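Local coordinates for protein FACT complex subunit (Chaetomium thermophilum var. thermophilum, PDB 4KHB) that is the dimerization domain of Spt16 that pairs with Pob3 in FACT, a complex that probably acts as a histone chaperone reorganizing nucleosomes during transcription, replication and repair, at residues A[7-12]-A[48-53]; A[65-70]-A[95-100]. All coordinates share one frame; numbering follows the deposited sequence.

Contact 1: residues A[7-12]-A[48-53]; sequences KRFESY and HINTIK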
ATOM      1  N   LYS A   7      23.306 -12.293   5.896  1.00 54.67           N
ATOM      2  CA  LYS A   7      22.625 -11.230   6.625  1.00 49.59           C
ATOM      3  C   LYS A   7      21.679 -10.458   5.718  1.00 44.77           C
ATOM      4  O   LYS A   7      20.454 -10.538   5.847  1.00 49.39           O
ATOM      5  CB  LYS A   7      23.647 -10.252   7.211  1.00 49.41           C
ATOM      6  CG  LYS A   7      23.097  -9.315   8.271  1.00 53.16           C
ATOM      7  CD  LYS A   7      23.131  -9.979   9.630  1.00 59.71           C
ATOM      8  CE  LYS A   7      24.573 -10.244  10.034  1.00 63.60           C
ATOM      9  NZ  LYS A   7      24.695 -11.129  11.221  1.00 64.85           N
ATOM     10  N   ARG A   8      22.273  -9.711   4.794  1.00 40.03           N
ATOM     11  CA  ARG A   8      21.526  -8.862   3.876  1.00 35.78           C
ATOM     12  C   ARG A   8      20.777  -9.649   2.807  1.00 37.37           C
ATOM     13  O   ARG A   8      21.368 -10.454   2.077  1.00 36.54           O
ATOM     14  CB  ARG A   8      22.458  -7.853   3.206  1.00 32.88           C
ATOM     15  CG  ARG A   8      21.757  -6.930   2.220  1.00 44.92           C
ATOM     16  CD  ARG A   8      22.634  -5.748   1.845  1.00 49.04           C
ATOM     17  NE  ARG A   8      21.954  -4.843   0.924  1.00 48.21           N
ATOM     18  CZ  ARG A   8      21.622  -3.592   1.229  1.00 47.48           C
ATOM     19  NH1 ARG A   8      21.927  -3.099   2.423  1.00 34.09           N
ATOM     20  NH2 ARG A   8      21.004  -2.829   0.341  1.00 38.57           N
ATOM     21  N   PHE A   9      19.475  -9.406   2.719  1.00 26.83           N
ATOM     22  CA  PHE A   9      18.648  -9.979   1.666  1.00 14.06           C
ATOM     23  C   PHE A   9      17.899  -8.860   0.956  1.00 18.73           C
ATOM     24  O   PHE A   9      17.886  -7.718   1.422  1.00 18.49           O
ATOM     25  CB  PHE A   9      17.678 -11.026   2.221  1.00 11.84           C
ATOM     26  CG  PHE A   9      16.846 -10.542   3.368  1.00 16.94           C
ATOM     27  CD1 PHE A   9      15.646  -9.882   3.147  1.00 13.10           C
ATOM     28  CD2 PHE A   9      17.252 -10.772   4.672  1.00 15.76           C
ATOM     29  CE1 PHE A   9      14.874  -9.444   4.208  1.00 15.71           C
ATOM     30  CE2 PHE A   9      16.488 -10.339   5.737  1.00 18.21           C
ATOM     31  CZ  PHE A   9      15.294  -9.675   5.504  1.00 16.66           C
ATOM     32  N   GLU A  10      17.277  -9.188  -0.172  1.00 12.57           N
ATOM     33  CA  GLU A  10      16.608  -8.195  -1.005  1.00 17.75           C
ATOM     34  C   GLU A  10      15.631  -8.893  -1.940  1.00 12.39           C
ATOM     35  O   GLU A  10      16.023  -9.781  -2.701  1.00 13.70           O
ATOM     36  CB  GLU A  10      17.654  -7.428  -1.820  1.00 19.18           C
ATOM     37  CG  GLU A  10      17.114  -6.762  -3.075  1.00 30.41           C
ATOM     38  CD  GLU A  10      18.208  -6.106  -3.891  1.00 43.87           C
ATOM     39  OE1 GLU A  10      18.211  -6.289  -5.124  1.00 46.00           O
ATOM     40  OE2 GLU A  10      19.069  -5.418  -3.299  1.00 39.81           O
ATOM     41  N   SER A  11      14.363  -8.495  -1.883  1.00  8.37           N
ATOM     42  CA  SER A  11      13.337  -9.135  -2.695  1.00 19.11           C
ATOM     43  C   SER A  11      13.503  -8.772  -4.167  1.00 12.73           C
ATOM     44  O   SER A  11      13.803  -9.631  -4.997  1.00 17.56           O
ATOM     45  CB  SER A  11      11.940  -8.748  -2.203  1.00 11.62           C
ATOM     46  OG  SER A  11      11.710  -9.220  -0.886  1.00 10.97           O
ATOM     47  N   TYR A  12      13.315  -7.493  -4.478  1.00 10.01           N
ATOM     48  CA  TYR A  12      13.400  -7.019  -5.856  1.00 13.80           C
ATOM     49  C   TYR A  12      14.271  -5.767  -5.967  1.00 16.25           C
ATOM     50  O   TYR A  12      14.484  -5.058  -4.979  1.00 17.45           O
ATOM     51  CB  TYR A  12      12.000  -6.718  -6.404  1.00 12.57           C
ATOM     52  CG  TYR A  12      11.044  -7.889  -6.372  1.00 13.16           C
ATOM     53  CD1 TYR A  12      11.173  -8.947  -7.264  1.00 14.83           C
ATOM     54  CD2 TYR A  12      10.008  -7.931  -5.451  1.00 10.92           C
ATOM     55  CE1 TYR A  12      10.294 -10.013  -7.234  1.00 12.70           C
ATOM     56  CE2 TYR A  12       9.127  -8.990  -5.412  1.00 12.41           C
ATOM     57  CZ  TYR A  12       9.274 -10.027  -6.306  1.00 16.69           C
ATOM     58  OH  TYR A  12       8.396 -11.085  -6.268  1.00 17.22           O
ATOM     59  N   HIS A  48      10.011 -10.119   2.262  1.00 13.86           N
ATOM     60  CA  HIS A  48      10.906 -11.259   2.107  1.00 13.67           C
ATOM     61  C   HIS A  48      10.605 -12.309   3.167  1.00 13.37           C
ATOM     62  O   HIS A  48      10.139 -11.978   4.256  1.00  9.04           O
ATOM     63  CB  HIS A  48      12.359 -10.799   2.201  1.00 12.17           C
ATOM     64  CG  HIS A  48      13.347 -11.795   1.676  1.00 15.58           C
ATOM     65  ND1 HIS A  48      13.779 -12.876   2.413  1.00 14.63           N
ATOM     66  CD2 HIS A  48      13.994 -11.865   0.489  1.00 12.95           C
ATOM     67  CE1 HIS A  48      14.647 -13.573   1.701  1.00 17.10           C
ATOM     68  NE2 HIS A  48      14.794 -12.981   0.529  1.00 14.11           N
ATOM     69  N   ILE A  49      10.862 -13.573   2.842  1.00 16.39           N
ATOM     70  CA  ILE A  49      10.546 -14.674   3.748  1.00 12.47           C
ATOM     71  C   ILE A  49      11.365 -14.636   5.043  1.00 15.05           C
ATOM     72  O   ILE A  49      10.908 -15.105   6.090  1.00 21.03           O
ATOM     73  CB  ILE A  49      10.718 -16.043   3.051  1.00 21.54           C
ATOM     74  CG1 ILE A  49      10.065 -17.157   3.870  1.00 23.48           C
ATOM     75  CG2 ILE A  49      12.184 -16.349   2.832  1.00 24.95           C
ATOM     76  CD1 ILE A  49       8.560 -17.072   3.923  1.00 24.87           C
ATOM     77  N   ASN A  50      12.564 -14.059   4.974  1.00 11.78           N
ATOM     78  CA  ASN A  50      13.444 -13.954   6.136  1.00 15.93           C
ATOM     79  C   ASN A  50      12.930 -12.948   7.162  1.00 15.60           C
ATOM     80  O   ASN A  50      13.516 -12.775   8.235  1.00 20.38           O
ATOM     81  CB  ASN A  50      14.861 -13.575   5.692  1.00 15.50           C
ATOM     82  CG  ASN A  50      15.540 -14.675   4.899  1.00 18.42           C
ATOM     83  OD1 ASN A  50      15.049 -15.801   4.828  1.00 28.09           O
ATOM     84  ND2 ASN A  50      16.678 -14.352   4.298  1.00 21.87           N
ATOM     85  N   THR A  51      11.836 -12.283   6.808  1.00 11.62           N
ATOM     86  CA  THR A  51      11.234 -11.243   7.627  1.00 13.20           C
ATOM     87  C   THR A  51      10.015 -11.815   8.360  1.00 12.04           C
ATOM     88  O   THR A  51       9.520 -11.233   9.331  1.00 16.76           O
ATOM     89  CB  THR A  51      10.867 -10.023   6.737  1.00 10.70           C
ATOM     90  OG1 THR A  51      11.389  -8.819   7.315  1.00 21.17           O
ATOM     91  CG2 THR A  51       9.371  -9.884   6.564  1.00  4.99           C
ATOM     92  N   ILE A  52       9.570 -12.987   7.913  1.00 10.84           N
ATOM     93  CA  ILE A  52       8.317 -13.586   8.378  1.00 15.94           C
ATOM     94  C   ILE A  52       8.508 -14.655   9.459  1.00 16.44           C
ATOM     95  O   ILE A  52       9.367 -15.529   9.342  1.00 17.05           O
ATOM     96  CB  ILE A  52       7.530 -14.187   7.185  1.00 13.47           C
ATOM     97  CG1 ILE A  52       6.977 -13.062   6.306  1.00 12.53           C
ATOM     98  CG2 ILE A  52       6.388 -15.072   7.667  1.00 14.83           C
ATOM     99  CD1 ILE A  52       6.556 -13.513   4.922  1.00 23.18           C
ATOM    100  N   LYS A  53       7.699 -14.564  10.515  1.00 14.15           N
ATOM    101  CA  LYS A  53       7.692 -15.542  11.601  1.00 17.18           C
ATOM    102  C   LYS A  53       6.815 -16.745  11.256  1.00 18.91           C
ATOM    103  O   LYS A  53       7.310 -17.868  11.138  1.00 16.02           O
ATOM    104  CB  LYS A  53       7.197 -14.882  12.890  1.00 14.60           C
ATOM    105  CG  LYS A  53       7.354 -15.736  14.139  1.00 24.14           C
ATOM    106  CD  LYS A  53       6.999 -14.938  15.380  1.00 33.84           C
ATOM    107  CE  LYS A  53       7.610 -15.553  16.625  1.00 36.02           C
ATOM    108  NZ  LYS A  53       6.648 -16.463  17.306  1.00 36.50           N
TER
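Phe9 lies against His48 and Asn50, and its ring carries most of the contact between 7-12, an extended segment without regular structure, and the short 3-10 turn 49-51 that links strands 43-48 and 52-60. The ring meets the imidazole at a slant, planes 32° and centroids 4.4 Å apart, with Phe9 CD1 3.3 Å from His48 CG over the imidazole face. Two CH-pi contacts add to this: Phe9 CB stands 4.0 Å from the His48 ring centroid, and Asn50 CB 3.9 Å from that of Phe9. The Phe9 torsion that sets CG between its own N and carbonyl carbon (chi1 53°) lays the ring against both residues, which lie on the same side of its plane.

No hydrogen bond crosses between the segments. Within 48-53, Asn50 N donates to His48 ND1 (3.1 Å, 172°) close to the imidazole plane, which fixes the ring's rotation and leaves a face for Phe9; histidine suits the place by being both flat and an acceptor. Ser11, small enough to fit beside the ring, brings OG within 3.5 Å of His48 CB, while that hydroxyl bonds to Thr35 and to Arg106 O of the Pob3 chain.

Trp108 of the Pob3 chain meets the Phe9 ring edge-to-face and bonds to its carbonyl. Because ND1 accepts the Asn50 N-H, His48 is probably neutral, with its proton on NE2.

Contact 2: residues A[65-70]-A[95-100]; sequences FLRINF and SLTFRS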
ATOM      1  N   PHE A  65      -9.680 -15.924   7.346  1.00 30.96           N
ATOM      2  CA  PHE A  65      -8.682 -14.932   7.728  1.00 25.22           C
ATOM      3  C   PHE A  65      -7.252 -15.444   7.616  1.00 25.22           C
ATOM      4  O   PHE A  65      -6.937 -16.554   8.048  1.00 22.59           O
ATOM      5  CB  PHE A  65      -8.948 -14.429   9.151  1.00 23.86           C
ATOM      6  CG  PHE A  65     -10.188 -13.591   9.279  1.00 26.85           C
ATOM      7  CD1 PHE A  65     -11.437 -14.180   9.424  1.00 27.07           C
ATOM      8  CD2 PHE A  65     -10.100 -12.208   9.267  1.00 24.35           C
ATOM      9  CE1 PHE A  65     -12.578 -13.398   9.545  1.00 28.10           C
ATOM     10  CE2 PHE A  65     -11.232 -11.422   9.390  1.00 26.42           C
ATOM     11  CZ  PHE A  65     -12.473 -12.019   9.529  1.00 19.30           C
ATOM     12  N   LEU A  66      -6.392 -14.619   7.029  1.00 20.95           N
ATOM     13  CA  LEU A  66      -4.972 -14.923   6.916  1.00 17.97           C
ATOM     14  C   LEU A  66      -4.162 -13.943   7.747  1.00 19.22           C
ATOM     15  O   LEU A  66      -4.107 -12.752   7.429  1.00 16.69           O
ATOM     16  CB  LEU A  66      -4.519 -14.846   5.458  1.00 16.65           C
ATOM     17  CG  LEU A  66      -3.164 -15.496   5.175  1.00 21.04           C
ATOM     18  CD1 LEU A  66      -3.229 -17.005   5.338  1.00 22.70           C
ATOM     19  CD2 LEU A  66      -2.663 -15.119   3.795  1.00 22.49           C
ATOM     20  N   ARG A  67      -3.542 -14.430   8.816  1.00 18.15           N
ATOM     21  CA  ARG A  67      -2.668 -13.576   9.610  1.00 18.33           C
ATOM     22  C   ARG A  67      -1.200 -13.926   9.434  1.00 13.16           C
ATOM     23  O   ARG A  67      -0.781 -15.058   9.691  1.00 17.11           O
ATOM     24  CB  ARG A  67      -3.048 -13.598  11.091  1.00 17.73           C
ATOM     25  CG  ARG A  67      -1.908 -13.175  12.007  1.00 22.43           C
ATOM     26  CD  ARG A  67      -2.396 -12.273  13.117  1.00 25.99           C
ATOM     27  NE  ARG A  67      -2.443 -12.960  14.403  1.00 42.97           N
ATOM     28  CZ  ARG A  67      -2.203 -12.374  15.571  1.00 49.44           C
ATOM     29  NH1 ARG A  67      -1.878 -11.088  15.615  1.00 40.94           N
ATOM     30  NH2 ARG A  67      -2.275 -13.074  16.694  1.00 52.64           N
ATOM     31  N   ILE A  68      -0.429 -12.946   8.975  1.00 15.12           N
ATOM     32  CA  ILE A  68       1.007 -13.110   8.825  1.00 13.90           C
ATOM     33  C   ILE A  68       1.739 -12.368   9.942  1.00 14.61           C
ATOM     34  O   ILE A  68       1.607 -11.147  10.073  1.00 12.66           O
ATOM     35  CB  ILE A  68       1.477 -12.588   7.454  1.00 10.77           C
ATOM     36  CG1 ILE A  68       0.774 -13.353   6.327  1.00 12.25           C
ATOM     37  CG2 ILE A  68       2.985 -12.713   7.324  1.00  8.10           C
ATOM     38  CD1 ILE A  68       0.794 -12.646   4.986  1.00 13.38           C
ATOM     39  N   ASN A  69       2.501 -13.102  10.749  1.00 12.42           N
ATOM     40  CA  ASN A  69       3.313 -12.492  11.801  1.00 14.59           C
ATOM     41  C   ASN A  69       4.763 -12.339  11.369  1.00 13.33           C
ATOM     42  O   ASN A  69       5.346 -13.250  10.777  1.00 15.29           O
ATOM     43  CB  ASN A  69       3.221 -13.277  13.116  1.00 14.30           C
ATOM     44  CG  ASN A  69       1.828 -13.249  13.718  1.00 23.15           C
ATOM     45  OD1 ASN A  69       1.389 -12.224  14.240  1.00 25.86           O
ATOM     46  ND2 ASN A  69       1.133 -14.376  13.658  1.00 25.44           N
ATOM     47  N   PHE A  70       5.343 -11.181  11.662  1.00 12.45           N
ATOM     48  CA  PHE A  70       6.700 -10.885  11.229  1.00 13.60           C
ATOM     49  C   PHE A  70       7.706 -10.997  12.373  1.00 16.91           C
ATOM     50  O   PHE A  70       7.332 -10.944  13.545  1.00 17.67           O
ATOM     51  CB  PHE A  70       6.738  -9.479  10.635  1.00 13.32           C
ATOM     52  CG  PHE A  70       5.914  -9.328   9.389  1.00 13.02           C
ATOM     53  CD1 PHE A  70       6.462  -9.610   8.151  1.00  8.01           C
ATOM     54  CD2 PHE A  70       4.594  -8.903   9.454  1.00 13.04           C
ATOM     55  CE1 PHE A  70       5.717  -9.473   6.995  1.00  7.84           C
ATOM     56  CE2 PHE A  70       3.839  -8.766   8.301  1.00 13.07           C
ATOM     57  CZ  PHE A  70       4.401  -9.051   7.070  1.00 11.10           C
ATOM     58  N   SER A  95       2.585  -7.437  12.349  1.00 11.80           N
ATOM     59  CA  SER A  95       1.630  -8.321  11.691  1.00 14.97           C
ATOM     60  C   SER A  95       0.613  -7.555  10.851  1.00 13.98           C
ATOM     61  O   SER A  95       0.414  -6.352  11.040  1.00 16.27           O
ATOM     62  CB  SER A  95       0.893  -9.176  12.724  1.00 17.72           C
ATOM     63  OG  SER A  95       0.011  -8.383  13.503  1.00 22.64           O
ATOM     64  N   LEU A  96      -0.017  -8.265   9.920  1.00 14.17           N
ATOM     65  CA  LEU A  96      -1.175  -7.748   9.196  1.00 20.87           C
ATOM     66  C   LEU A  96      -2.169  -8.875   8.919  1.00 20.46           C
ATOM     67  O   LEU A  96      -1.778 -10.036   8.763  1.00 16.85           O
ATOM     68  CB  LEU A  96      -0.765  -7.023   7.910  1.00 21.44           C
ATOM     69  CG  LEU A  96       0.388  -7.548   7.060  1.00 24.48           C
ATOM     70  CD1 LEU A  96      -0.060  -8.735   6.240  1.00 25.70           C
ATOM     71  CD2 LEU A  96       0.927  -6.441   6.166  1.00 16.27           C
ATOM     72  N   THR A  97      -3.450  -8.528   8.851  1.00 19.58           N
ATOM     73  CA  THR A  97      -4.500  -9.522   8.652  1.00 18.87           C
ATOM     74  C   THR A  97      -5.370  -9.205   7.438  1.00 14.98           C
ATOM     75  O   THR A  97      -5.818  -8.070   7.256  1.00 15.23           O
ATOM     76  CB  THR A  97      -5.392  -9.661   9.916  1.00 21.27           C
ATOM     77  OG1 THR A  97      -4.629 -10.234  10.987  1.00 18.40           O
ATOM     78  CG2 THR A  97      -6.602 -10.545   9.641  1.00 17.30           C
ATOM     79  N   PHE A  98      -5.587 -10.212   6.599  1.00 16.95           N
ATOM     80  CA  PHE A  98      -6.496 -10.087   5.468  1.00 22.33           C
ATOM     81  C   PHE A  98      -7.702 -10.986   5.688  1.00 21.07           C
ATOM     82  O   PHE A  98      -7.642 -11.941   6.470  1.00 20.38           O
ATOM     83  CB  PHE A  98      -5.816 -10.479   4.153  1.00 19.34           C
ATOM     84  CG  PHE A  98      -4.720  -9.552   3.722  1.00 13.03           C
ATOM     85  CD1 PHE A  98      -3.405  -9.777   4.099  1.00 12.05           C
ATOM     86  CD2 PHE A  98      -5.005  -8.464   2.906  1.00 19.69           C
ATOM     87  CE1 PHE A  98      -2.397  -8.924   3.685  1.00 13.25           C
ATOM     88  CE2 PHE A  98      -4.003  -7.607   2.490  1.00 12.15           C
ATOM     89  CZ  PHE A  98      -2.696  -7.837   2.881  1.00 13.27           C
ATOM     90  N   ARG A  99      -8.796 -10.676   5.000  1.00 22.75           N
ATOM     91  CA  ARG A  99      -9.977 -11.526   5.031  1.00 18.28           C
ATOM     92  C   ARG A  99     -10.465 -11.801   3.613  1.00 26.99           C
ATOM     93  O   ARG A  99     -10.353 -10.944   2.730  1.00 21.20           O
ATOM     94  CB  ARG A  99     -11.093 -10.913   5.889  1.00 19.69           C
ATOM     95  CG  ARG A  99     -11.863  -9.793   5.210  1.00 23.68           C
ATOM     96  CD  ARG A  99     -13.113  -9.427   5.992  1.00 20.46           C
ATOM     97  NE  ARG A  99     -14.027  -8.628   5.183  1.00 27.07           N
ATOM     98  CZ  ARG A  99     -15.228  -8.231   5.586  1.00 30.75           C
ATOM     99  NH1 ARG A  99     -15.670  -8.555   6.793  1.00 32.67           N
ATOM    100  NH2 ARG A  99     -15.993  -7.514   4.776  1.00 29.57           N
ATOM    101  N   SER A 100     -10.986 -13.003   3.396  1.00 26.29           N
ATOM    102  CA  SER A 100     -11.583 -13.358   2.112  1.00 24.58           C
ATOM    103  C   SER A 100     -12.608 -14.470   2.281  1.00 27.70           C
ATOM    104  O   SER A 100     -12.714 -15.076   3.350  1.00 29.27           O
ATOM    105  CB  SER A 100     -10.501 -13.783   1.115  1.00 24.51           C
ATOM    106  OG  SER A 100     -11.075 -14.292  -0.074  1.00 36.86           O
TER
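Leu66 and Phe98 face each other as a hydrogen-bonded antiparallel pair, Leu66 N to Phe98 O at 3.0 Å and Phe98 N to Leu66 O at 3.1 Å. Ile68 and Leu96 repeat the pairing, with Ile68 N reaching Leu96 O at 3.2 Å and a weak return bond. The non-hydrogen-bonded pairs Phe65-Arg99, Arg67-Thr97 and Asn69-Ser95 share the opposite face. Phe65 lies alongside Arg99, its CE2 3.5 Å from Arg99 CB, while its CD2 edge meets Thr97 CG2 at 3.9 Å. Replacing Phe65 with an alanine would probably leave Arg99 CB and Thr97 CG2 without this aromatic cover. Arg67 passes CD 3.7 Å from Thr97 OG1, and bends (chi2 138°, chi3 106°) turn its guanidinium edge toward Ser95 OG.

Strands 63-70 and 91-100 are the central and an outer strand of this chain's three-stranded sheet in a PH-like domain; at 95-99 an antiparallel ladder with a Pob3 strand carries the sheet on. Beta-branched Ile68 and Thr97 suit extended backbone. Ile68 and Leu96 bring their CD1 atoms to 4.2 Å, and the Phe70 ring edge reaches Leu96 CG at 3.9 Å. Apolar residues fit here because Ile36 and Leu38 cover Ile68 and Leu96, and helix 103-121 packs on Leu66 and Phe98. The Arg99 chain, extended from CG to NE, bonds Gln177 of the Pob3 chain through NE and makes a cation-pi contact with Trp63.

How the contacts relate
Contact 1 closes before contact 2 opens along the chain, and their centres lie about 18 Å apart on opposite sides of the chain's centre. Strand 52-60 ties them together: it begins in contact 1 and neighbours strand 63-70 of contact 2 in the same antiparallel sheet. Lys53 N lies 2.7 Å from Asn69 O, a probable hydrogen bond, and Thr51 CG2 packs on Phe70 CD1 at 3.3 Å. Contact 1 thus sets the N-terminal segment on the turn between the domain's two sheets, whereas contact 2 belongs to one of those sheets. Both reach the Pob3 chain, through the N-terminal segment and edge strand 91-100, so together they contribute to the heterodimer interface.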